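Local coordinates for geranylgeranyl pyrophosphate synthase (Corynebacterium glutamicum, PDB 3LMD), which probably condenses isopentenyl diphosphate units with allylic diphosphates, aided by divalent metal ions, to build long prenyl chains such as heptaprenyl diphosphate, at residues Thr107-Met118 and Phe165-Gln176; Ile196-Ala205 and Lys226-Gln237. All coordinates share one frame; numbering follows the deposited sequence. Where two conformers were deposited one is given.

Interaction 1: residues Thr107-Met118 and Phe165-Gln176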
loop_
_atom_site.group_PDB
_atom_site.type_symbol
_atom_site.label_atom_id
_atom_site.label_comp_id
_atom_site.label_asym_id
_atom_site.label_seq_id
_atom_site.Cartn_x
_atom_site.Cartn_y
_atom_site.Cartn_z
ATOM N N THR A 107 9.973 -2.520 -1.199
ATOM C CA THR A 107 8.929 -3.128 -0.354
ATOM C C THR A 107 9.316 -3.095 1.106
ATOM O O THR A 107 8.485 -2.765 1.976
ATOM C CB THR A 107 8.657 -4.568 -0.800
ATOM O OG1 THR A 107 8.160 -4.533 -2.149
ATOM C CG2 THR A 107 7.597 -5.238 0.115
ATOM N N HIS A 108 10.585 -3.404 1.370
ATOM C CA HIS A 108 11.135 -3.263 2.710
ATOM C C HIS A 108 10.937 -1.856 3.244
ATOM O O HIS A 108 10.470 -1.682 4.372
ATOM C CB HIS A 108 12.642 -3.647 2.713
ATOM C CG HIS A 108 13.346 -3.306 3.977
ATOM N ND1 HIS A 108 12.926 -3.772 5.211
ATOM C CD2 HIS A 108 14.446 -2.547 4.209
ATOM C CE1 HIS A 108 13.742 -3.307 6.148
ATOM N NE2 HIS A 108 14.664 -2.557 5.566
ATOM N N LEU A 109 11.320 -0.838 2.466
ATOM C CA LEU A 109 11.183 0.546 2.917
ATOM C C LEU A 109 9.714 0.942 3.146
ATOM O O LEU A 109 9.394 1.608 4.145
ATOM C CB LEU A 109 11.863 1.521 1.921
ATOM C CG LEU A 109 13.376 1.279 1.801
ATOM C CD1 LEU A 109 14.017 2.152 0.676
ATOM C CD2 LEU A 109 14.066 1.529 3.175
ATOM N N ALA A 110 8.829 0.541 2.243
ATOM C CA ALA A 110 7.389 0.880 2.376
ATOM C C ALA A 110 6.853 0.367 3.699
ATOM O O ALA A 110 6.138 1.053 4.416
ATOM C CB ALA A 110 6.577 0.296 1.204
ATOM N N THR A 111 7.222 -0.868 3.976
ATOM C CA THR A 111 6.922 -1.594 5.206
ATOM C C THR A 111 7.340 -0.872 6.467
ATOM O O THR A 111 6.557 -0.749 7.420
ATOM C CB THR A 111 7.685 -2.933 5.103
ATOM O OG1 THR A 111 6.761 -3.950 4.761
ATOM C CG2 THR A 111 8.487 -3.256 6.360
ATOM N N LEU A 112 8.581 -0.391 6.467
ATOM C CA LEU A 112 9.085 0.444 7.534
ATOM C C LEU A 112 8.288 1.711 7.732
ATOM O O LEU A 112 8.009 2.113 8.862
ATOM C CB LEU A 112 10.545 0.837 7.281
ATOM C CG LEU A 112 11.583 -0.257 7.535
ATOM C CD1 LEU A 112 12.985 0.252 7.140
ATOM C CD2 LEU A 112 11.557 -0.727 8.998
ATOM N N TYR A 113 7.969 2.394 6.649
ATOM C CA TYR A 113 7.231 3.640 6.786
ATOM C C TYR A 113 5.877 3.396 7.432
ATOM O O TYR A 113 5.452 4.173 8.298
ATOM C CB TYR A 113 7.118 4.349 5.443
ATOM C CG TYR A 113 8.490 4.638 4.879
ATOM C CD1 TYR A 113 9.629 4.438 5.668
ATOM C CD2 TYR A 113 8.665 5.096 3.582
ATOM C CE1 TYR A 113 10.914 4.688 5.183
ATOM C CE2 TYR A 113 9.954 5.361 3.081
ATOM C CZ TYR A 113 11.071 5.157 3.894
ATOM O OH TYR A 113 12.351 5.403 3.430
ATOM N N HIS A 114 5.196 2.306 7.071
ATOM C CA HIS A 114 3.902 2.011 7.712
ATOM C C HIS A 114 4.082 1.496 9.138
ATOM O O HIS A 114 3.272 1.773 10.018
ATOM C CB HIS A 114 3.088 1.008 6.898
ATOM C CG HIS A 114 2.481 1.589 5.657
ATOM N ND1 HIS A 114 2.769 2.863 5.208
ATOM C CD2 HIS A 114 1.604 1.066 4.768
ATOM C CE1 HIS A 114 2.090 3.099 4.096
ATOM N NE2 HIS A 114 1.374 2.025 3.810
ATOM N N ASP A 115 5.131 0.721 9.360
ATOM C CA ASP A 115 5.470 0.277 10.720
ATOM C C ASP A 115 5.740 1.426 11.656
ATOM O O ASP A 115 5.254 1.427 12.781
ATOM C CB ASP A 115 6.722 -0.589 10.714
ATOM C CG ASP A 115 6.406 -2.037 10.722
ATOM O OD1 ASP A 115 5.231 -2.369 10.974
ATOM O OD2 ASP A 115 7.333 -2.847 10.490
ATOM N N ASP A 116 6.576 2.363 11.224
ATOM C CA ASP A 116 6.966 3.494 12.066
ATOM C C ASP A 116 5.756 4.326 12.516
ATOM O O ASP A 116 5.715 4.816 13.645
ATOM C CB ASP A 116 8.009 4.377 11.369
ATOM C CG ASP A 116 9.361 3.667 11.166
ATOM O OD1 ASP A 116 9.522 2.481 11.560
ATOM O OD2 ASP A 116 10.274 4.308 10.598
ATOM N N VAL A 117 4.765 4.477 11.646
ATOM C CA VAL A 117 3.557 5.224 12.008
ATOM C C VAL A 117 2.764 4.542 13.132
ATOM O O VAL A 117 2.138 5.198 13.963
ATOM C CB VAL A 117 2.647 5.459 10.789
ATOM C CG1 VAL A 117 1.247 5.865 11.231
ATOM C CG2 VAL A 117 3.244 6.521 9.898
ATOM N N MET A 118 2.813 3.220 13.170
ATOM C CA MET A 118 2.138 2.468 14.219
ATOM C C MET A 118 2.929 2.333 15.531
ATOM O O MET A 118 2.372 2.508 16.611
ATOM C CB MET A 118 1.714 1.120 13.659
ATOM C CG MET A 118 0.946 1.341 12.380
ATOM S SD MET A 118 0.265 -0.138 11.655
ATOM C CE MET A 118 1.722 -1.164 11.565
ATOM N N PHE A 165 5.028 -11.447 -5.299
ATOM C CA PHE A 165 4.908 -10.218 -4.499
ATOM C C PHE A 165 3.604 -10.192 -3.707
ATOM O O PHE A 165 3.585 -9.869 -2.507
ATOM C CB PHE A 165 4.977 -8.963 -5.406
ATOM C CG PHE A 165 4.584 -7.683 -4.696
ATOM C CD1 PHE A 165 5.517 -6.974 -3.952
ATOM C CD2 PHE A 165 3.266 -7.248 -4.696
ATOM C CE1 PHE A 165 5.139 -5.797 -3.276
ATOM C CE2 PHE A 165 2.876 -6.085 -4.010
ATOM C CZ PHE A 165 3.823 -5.363 -3.284
ATOM N N ALA A 166 2.500 -10.529 -4.367
ATOM C CA ALA A 166 1.203 -10.483 -3.699
ATOM C C ALA A 166 1.217 -11.357 -2.434
ATOM O O ALA A 166 0.721 -10.948 -1.368
ATOM C CB ALA A 166 0.083 -10.918 -4.650
ATOM N N GLU A 167 1.815 -12.543 -2.547
ATOM C CA GLU A 167 1.903 -13.471 -1.421
ATOM C C GLU A 167 2.830 -12.935 -0.355
ATOM O O GLU A 167 2.494 -12.913 0.827
ATOM C CB GLU A 167 2.422 -14.840 -1.876
ATOM C CG GLU A 167 2.442 -15.843 -0.726
ATOM C CD GLU A 167 2.961 -17.221 -1.112
ATOM O OE1 GLU A 167 3.148 -17.492 -2.318
ATOM O OE2 GLU A 167 3.170 -18.040 -0.188
ATOM N N THR A 168 4.027 -12.523 -0.771
ATOM C CA THR A 168 5.003 -11.969 0.162
ATOM C C THR A 168 4.493 -10.745 0.926
ATOM O O THR A 168 4.584 -10.653 2.165
ATOM C CB THR A 168 6.299 -11.592 -0.605
ATOM O OG1 THR A 168 6.817 -12.789 -1.220
ATOM C CG2 THR A 168 7.304 -11.010 0.342
ATOM N N PHE A 169 3.968 -9.786 0.191
ATOM C CA PHE A 169 3.454 -8.573 0.794
ATOM C C PHE A 169 2.238 -8.867 1.705
ATOM O O PHE A 169 2.155 -8.351 2.807
ATOM C CB PHE A 169 3.125 -7.539 -0.299
ATOM C CG PHE A 169 2.683 -6.219 0.249
ATOM C CD1 PHE A 169 3.490 -5.521 1.138
ATOM C CD2 PHE A 169 1.458 -5.690 -0.093
ATOM C CE1 PHE A 169 3.086 -4.307 1.663
ATOM C CE2 PHE A 169 1.044 -4.448 0.439
ATOM C CZ PHE A 169 1.862 -3.780 1.323
ATOM N N GLY A 170 1.346 -9.737 1.270
ATOM C CA GLY A 170 0.217 -10.178 2.127
ATOM C C GLY A 170 0.705 -10.780 3.456
ATOM O O GLY A 170 0.173 -10.488 4.527
ATOM N N GLU A 171 1.723 -11.618 3.385
ATOM C CA GLU A 171 2.365 -12.139 4.617
ATOM C C GLU A 171 2.973 -11.081 5.504
ATOM O O GLU A 171 2.810 -11.151 6.735
ATOM C CB GLU A 171 3.439 -13.193 4.306
ATOM C CG GLU A 171 2.837 -14.483 3.799
ATOM C CD GLU A 171 1.917 -15.095 4.832
ATOM O OE1 GLU A 171 2.446 -15.572 5.856
ATOM O OE2 GLU A 171 0.676 -15.079 4.639
ATOM N N LEU A 172 3.697 -10.127 4.908
ATOM C CA LEU A 172 4.320 -9.062 5.690
ATOM C C LEU A 172 3.254 -8.283 6.411
ATOM O O LEU A 172 3.429 -7.925 7.567
ATOM C CB LEU A 172 5.096 -8.053 4.807
ATOM C CG LEU A 172 6.477 -8.333 4.220
ATOM C CD1 LEU A 172 6.830 -7.291 3.173
ATOM C CD2 LEU A 172 7.534 -8.322 5.279
ATOM N N VAL A 173 2.159 -7.982 5.711
ATOM C CA VAL A 173 1.087 -7.196 6.306
ATOM C C VAL A 173 0.419 -8.032 7.415
ATOM O O VAL A 173 0.055 -7.515 8.471
ATOM C CB VAL A 173 0.025 -6.773 5.262
ATOM C CG1 VAL A 173 -1.167 -6.133 5.980
ATOM C CG2 VAL A 173 0.640 -5.739 4.269
ATOM N N THR A 174 0.290 -9.330 7.166
ATOM C CA THR A 174 -0.322 -10.237 8.152
ATOM C C THR A 174 0.549 -10.236 9.418
ATOM O O THR A 174 0.028 -10.168 10.523
ATOM C CB THR A 174 -0.506 -11.664 7.588
ATOM O OG1 THR A 174 -1.404 -11.605 6.474
ATOM C CG2 THR A 174 -1.059 -12.662 8.655
ATOM N N GLY A 175 1.870 -10.294 9.254
ATOM C CA GLY A 175 2.784 -10.259 10.411
ATOM C C GLY A 175 2.653 -8.988 11.222
ATOM O O GLY A 175 2.646 -9.026 12.462
ATOM N N GLN A 176 2.577 -7.837 10.550
ATOM C CA GLN A 176 2.364 -6.562 11.264
ATOM C C GLN A 176 1.024 -6.569 12.029
ATOM O O GLN A 176 0.937 -6.113 13.170
ATOM C CB GLN A 176 2.382 -5.375 10.268
ATOM C CG GLN A 176 3.706 -5.222 9.497
ATOM C CD GLN A 176 3.646 -4.146 8.379
ATOM O OE1 GLN A 176 3.121 -4.383 7.287
ATOM N NE2 GLN A 176 4.190 -2.973 8.657
#

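Interaction 2: residues Ile196-Ala205 and Lys226-Gln237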
loop_
_atom_site.group_PDB
_atom_site.type_symbol
_atom_site.label_atom_id
_atom_site.label_comp_id
_atom_site.label_asym_id
_atom_site.label_seq_id
_atom_site.Cartn_x
_atom_site.Cartn_y
_atom_site.Cartn_z
ATOM N N ILE A 196 7.759 -13.248 13.551
ATOM C CA ILE A 196 9.065 -13.094 12.889
ATOM C C ILE A 196 9.072 -13.707 11.488
ATOM O O ILE A 196 9.568 -13.092 10.550
ATOM C CB ILE A 196 10.218 -13.692 13.711
ATOM C CG1 ILE A 196 10.217 -13.105 15.121
ATOM C CG2 ILE A 196 11.567 -13.450 13.001
ATOM C CD1 ILE A 196 10.237 -11.623 15.149
ATOM N N ARG A 197 8.503 -14.893 11.344
ATOM C CA ARG A 197 8.423 -15.535 10.011
ATOM C C ARG A 197 7.734 -14.599 9.004
ATOM O O ARG A 197 8.187 -14.449 7.858
ATOM C CB ARG A 197 7.648 -16.852 10.092
ATOM C CG ARG A 197 7.558 -17.616 8.769
ATOM C CD ARG A 197 6.727 -18.931 8.920
ATOM N NE ARG A 197 5.461 -18.684 9.617
ATOM C CZ ARG A 197 4.358 -18.209 9.042
ATOM N NH1 ARG A 197 4.346 -17.938 7.736
ATOM N NH2 ARG A 197 3.264 -17.996 9.776
ATOM N N GLU A 198 6.626 -13.978 9.421
ATOM C CA GLU A 198 5.844 -13.104 8.526
ATOM C C GLU A 198 6.418 -11.708 8.328
ATOM O O GLU A 198 6.522 -11.226 7.200
ATOM C CB GLU A 198 4.390 -12.990 9.006
ATOM C CG GLU A 198 3.673 -14.341 8.940
ATOM C CD GLU A 198 2.392 -14.354 9.761
ATOM O OE1 GLU A 198 2.216 -13.464 10.608
ATOM O OE2 GLU A 198 1.584 -15.280 9.582
ATOM N N LYS A 199 6.785 -11.057 9.421
ATOM C CA LYS A 199 7.313 -9.698 9.349
ATOM C C LYS A 199 8.694 -9.612 8.755
ATOM O O LYS A 199 9.032 -8.592 8.129
ATOM C CB LYS A 199 7.406 -9.055 10.747
ATOM C CG LYS A 199 6.118 -8.514 11.307
ATOM C CD LYS A 199 6.403 -7.518 12.478
ATOM C CE LYS A 199 6.984 -6.179 12.017
ATOM N NZ LYS A 199 7.153 -5.239 13.208
ATOM N N THR A 200 9.518 -10.631 8.993
ATOM C CA THR A 200 10.945 -10.566 8.605
ATOM C C THR A 200 11.401 -11.671 7.635
ATOM O O THR A 200 12.081 -11.396 6.633
ATOM C CB THR A 200 11.874 -10.658 9.842
ATOM O OG1 THR A 200 11.597 -9.577 10.743
ATOM C CG2 THR A 200 13.346 -10.595 9.423
ATOM N N GLY A 201 11.072 -12.921 7.945
ATOM C CA GLY A 201 11.593 -14.036 7.133
ATOM C C GLY A 201 11.117 -13.983 5.690
ATOM O O GLY A 201 11.904 -14.260 4.755
ATOM N N VAL A 202 9.831 -13.653 5.475
ATOM C CA VAL A 202 9.270 -13.887 4.133
ATOM C C VAL A 202 9.916 -12.973 3.099
ATOM O O VAL A 202 10.008 -13.327 1.919
ATOM C CB VAL A 202 7.705 -13.720 3.994
ATOM C CG1 VAL A 202 6.956 -14.852 4.688
ATOM C CG2 VAL A 202 7.252 -12.307 4.452
ATOM N N LEU A 203 10.346 -11.794 3.514
ATOM C CA LEU A 203 10.910 -10.868 2.531
ATOM C C LEU A 203 12.360 -11.222 2.184
ATOM O O LEU A 203 12.810 -11.006 1.052
ATOM C CB LEU A 203 10.817 -9.428 3.017
ATOM C CG LEU A 203 11.167 -8.315 2.023
ATOM C CD1 LEU A 203 10.357 -8.363 0.698
ATOM C CD2 LEU A 203 10.881 -6.972 2.778
ATOM N N ILE A 204 13.092 -11.764 3.148
ATOM C CA ILE A 204 14.447 -12.248 2.850
ATOM C C ILE A 204 14.341 -13.483 1.951
ATOM O O ILE A 204 15.075 -13.605 0.967
ATOM C CB ILE A 204 15.222 -12.535 4.155
ATOM C CG1 ILE A 204 15.373 -11.230 4.948
ATOM C CG2 ILE A 204 16.607 -13.112 3.876
ATOM C CD1 ILE A 204 15.884 -11.468 6.364
ATOM N N ALA A 205 13.405 -14.378 2.266
ATOM C CA ALA A 205 13.096 -15.523 1.413
ATOM C C ALA A 205 12.765 -15.049 0.001
ATOM O O ALA A 205 13.213 -15.648 -0.981
ATOM C CB ALA A 205 11.919 -16.362 1.988
ATOM N N LYS A 226 15.220 -19.568 -1.591
ATOM C CA LYS A 226 14.049 -19.069 -0.900
ATOM C C LYS A 226 14.016 -19.582 0.562
ATOM O O LYS A 226 13.879 -18.802 1.519
ATOM C CB LYS A 226 12.794 -19.535 -1.632
ATOM C CG LYS A 226 11.518 -19.058 -0.921
ATOM C CD LYS A 226 10.212 -19.463 -1.652
ATOM C CE LYS A 226 9.976 -20.950 -1.587
ATOM N NZ LYS A 226 8.505 -21.223 -1.497
ATOM N N ASN A 227 14.153 -20.897 0.723
ATOM C CA ASN A 227 14.035 -21.525 2.048
ATOM C C ASN A 227 15.200 -21.121 2.933
ATOM O O ASN A 227 15.064 -20.961 4.161
ATOM C CB ASN A 227 13.976 -23.051 1.903
ATOM C CG ASN A 227 12.650 -23.552 1.318
ATOM O OD1 ASN A 227 11.688 -22.810 1.169
ATOM N ND2 ASN A 227 12.612 -24.828 0.987
ATOM N N PHE A 228 16.370 -20.944 2.321
ATOM C CA PHE A 228 17.531 -20.499 3.069
ATOM C C PHE A 228 17.289 -19.079 3.601
ATOM O O PHE A 228 17.587 -18.770 4.744
ATOM C CB PHE A 228 18.787 -20.489 2.174
ATOM C CG PHE A 228 19.999 -19.917 2.863
ATOM C CD1 PHE A 228 20.701 -20.677 3.781
ATOM C CD2 PHE A 228 20.421 -18.611 2.600
ATOM C CE1 PHE A 228 21.826 -20.158 4.438
ATOM C CE2 PHE A 228 21.510 -18.080 3.243
ATOM C CZ PHE A 228 22.235 -18.869 4.161
ATOM N N GLY A 229 16.740 -18.217 2.761
ATOM C CA GLY A 229 16.445 -16.838 3.202
ATOM C C GLY A 229 15.429 -16.846 4.353
ATOM O O GLY A 229 15.561 -16.066 5.303
ATOM N N ALA A 230 14.412 -17.701 4.288
ATOM C CA ALA A 230 13.454 -17.780 5.410
ATOM C C ALA A 230 14.139 -18.156 6.724
ATOM O O ALA A 230 13.891 -17.534 7.785
ATOM C CB ALA A 230 12.309 -18.772 5.104
ATOM N N ALA A 231 15.025 -19.144 6.655
ATOM C CA ALA A 231 15.705 -19.646 7.853
ATOM C C ALA A 231 16.653 -18.592 8.416
ATOM O O ALA A 231 16.724 -18.383 9.628
ATOM C CB ALA A 231 16.458 -20.963 7.522
ATOM N N VAL A 232 17.374 -17.914 7.525
ATOM C CA VAL A 232 18.271 -16.848 7.936
ATOM C C VAL A 232 17.523 -15.668 8.592
ATOM O O VAL A 232 17.991 -15.088 9.573
ATOM C CB VAL A 232 19.089 -16.351 6.735
ATOM C CG1 VAL A 232 19.406 -14.876 6.865
ATOM C CG2 VAL A 232 20.339 -17.175 6.636
ATOM N N GLY A 233 16.367 -15.332 8.058
ATOM C CA GLY A 233 15.513 -14.278 8.694
ATOM C C GLY A 233 15.212 -14.629 10.143
ATOM O O GLY A 233 15.248 -13.754 11.026
ATOM N N MET A 234 14.872 -15.899 10.398
ATOM C CA MET A 234 14.627 -16.347 11.784
ATOM C C MET A 234 15.886 -16.204 12.642
ATOM O O MET A 234 15.829 -15.703 13.766
ATOM C CB MET A 234 14.110 -17.808 11.817
ATOM C CG MET A 234 12.775 -18.070 11.058
ATOM S SD MET A 234 11.330 -17.145 11.753
ATOM C CE MET A 234 11.686 -17.355 13.570
ATOM N N ILE A 235 17.020 -16.674 12.123
ATOM C CA ILE A 235 18.284 -16.581 12.838
ATOM C C ILE A 235 18.608 -15.134 13.178
ATOM O O ILE A 235 18.935 -14.828 14.330
ATOM C CB ILE A 235 19.415 -17.221 12.027
ATOM C CG1 ILE A 235 19.195 -18.738 11.923
ATOM C CG2 ILE A 235 20.802 -16.884 12.621
ATOM C CD1 ILE A 235 20.162 -19.399 10.878
ATOM N N PHE A 236 18.493 -14.226 12.207
ATOM C CA PHE A 236 18.822 -12.806 12.478
ATOM C C PHE A 236 18.042 -12.254 13.665
ATOM O O PHE A 236 18.600 -11.588 14.523
ATOM C CB PHE A 236 18.521 -11.911 11.255
ATOM C CG PHE A 236 19.508 -12.068 10.114
ATOM C CD1 PHE A 236 20.717 -12.689 10.304
ATOM C CD2 PHE A 236 19.218 -11.568 8.855
ATOM C CE1 PHE A 236 21.628 -12.835 9.248
ATOM C CE2 PHE A 236 20.120 -11.712 7.807
ATOM C CZ PHE A 236 21.324 -12.346 8.013
ATOM N N GLN A 237 16.730 -12.481 13.667
ATOM C CA GLN A 237 15.874 -11.871 14.675
ATOM C C GLN A 237 16.068 -12.528 16.062
ATOM O O GLN A 237 16.085 -11.840 17.066
ATOM C CB GLN A 237 14.400 -11.977 14.264
ATOM C CG GLN A 237 13.490 -11.187 15.211
ATOM C CD GLN A 237 13.840 -9.701 15.193
ATOM O OE1 GLN A 237 13.659 -9.049 14.178
ATOM N NE2 GLN A 237 14.395 -9.179 16.298
#

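Interaction 1: residues Thr107-Met118 and Phe165-Gln176
Gln176 reaches across to Asp115 along its whole side chain, a worked example of a glutamine gripping an acidic metal ligand. Its CB points toward segment 107-118. With CG beside the backbone N (chi1 -60°) and the chain extended from there, the amide is carried straight to the carboxylate. CG already lies 3.6 Å from Asp115 OD1, and CD passes on at 3.5 Å from that same OD1. At the tip, Gln176 NE2 donates to Asp115 OD1 over 2.6 Å, nearly straight at 173°. The acceptor lies in the plane of the amide, but the N-H meets OD1 from above the carboxylate, 71° out of its plane, and the two flat groups stand almost perpendicular. Such a bond probably limits the carboxylate's rotation; Asp115 binds calcium in a structure of this protein and begins the first aspartate-rich motif.

Farther down, the interface turns largely to van der Waals packing. Leu172 CD1 is shared by two threonines, lying 3.8 Å from Thr107 CG2 and 3.7 Å from Thr111 OG1. Thr107 divides its branches: CG2 turns to Leu172, while OG1 meets the edge of the Phe165 ring, 3.5 Å from CE1, and also bonds to the carbonyl of Val103 on its own helix.

The two helices run in roughly the same direction, their axes 11.5 Å apart at closest, so Gln176, Leu172 and Phe165 reach over to short threonines and to Asp115. Helix 132-157 covers one flank, with Leu146 on Leu109 and Met154 on Phe165; helix 188-214 packs against Thr168, and Ile140 of the second subunit meets Val117.

Interaction 2: residues Ile196-Ala205 and Lys226-Gln237
Ile196 O is gripped by two backbone donors, Thr200 N at 2.9 Å and Gly201 N at 3.0 Å, where the helix widens into a pi-type turn over 197-201. From the end of this turn onward the helix lies very close to its partner. The CA atoms of Gly201 and Gly233 are 4.2 Å apart, and those of Ala205 and Gly229 only 4.0 Å. Contact here is largely backbone against backbone, helped by reciprocal CA-H...O approaches between Ala205 and Lys226, with Ala205 CA 3.4 Å from Lys226 O.

Larger side chains pack beside and beyond the glycines. Ile204 sets its two branches to different tasks: CG2, anti to the backbone N, comes to the carbonyl oxygen of Gly229, while CG1 turns the other way and brings CD1 to 3.7 Å from Gly233 CA and obliquely toward the Phe236 ring. Met234 folds at chi2 and chi3, which curls its thioether back against the opposite helix; SD rests 3.6 Å from Arg197 N, and CE meets Ile196. The aliphatic part of Gln237 also packs across Ile196, at about a right angle, whereas its NE2 bonds to Asp241 on its own helix.

The axes approach to 7.0 Å and run antiparallel at 147°. Small residues spaced four apart on both sides, Gly201 with Ala205 and Gly229 with Gly233, make this a small-xxx-small (GxxxG-like) helix pairing within the all-alpha bundle of the isoprenoid synthase fold, one of whose two helices, 219-246, carries the second aspartate-rich motif.

Along the chain the two contacts come in series: interaction 1 joins helices 95-118 and 159-181, and interaction 2 the next two long helices, 188-214 and 219-246. Their centres lie 14 Å apart, and they meet where helix 159-181 packs on helix 188-214. There Leu172 CD2 sits 3.2 Å from Lys199 O, Gly175 abuts Glu198, and Glu171 and Arg197 form a long, weak ion pair. Lys199 also has a weak, long ion pair with Asp115. A loosely spaced, side-chain-bridged pair and a tight glycine-lined pair are thus connected through that packing, consistent with holding both aspartate-rich motifs around a shared metal-dependent active site.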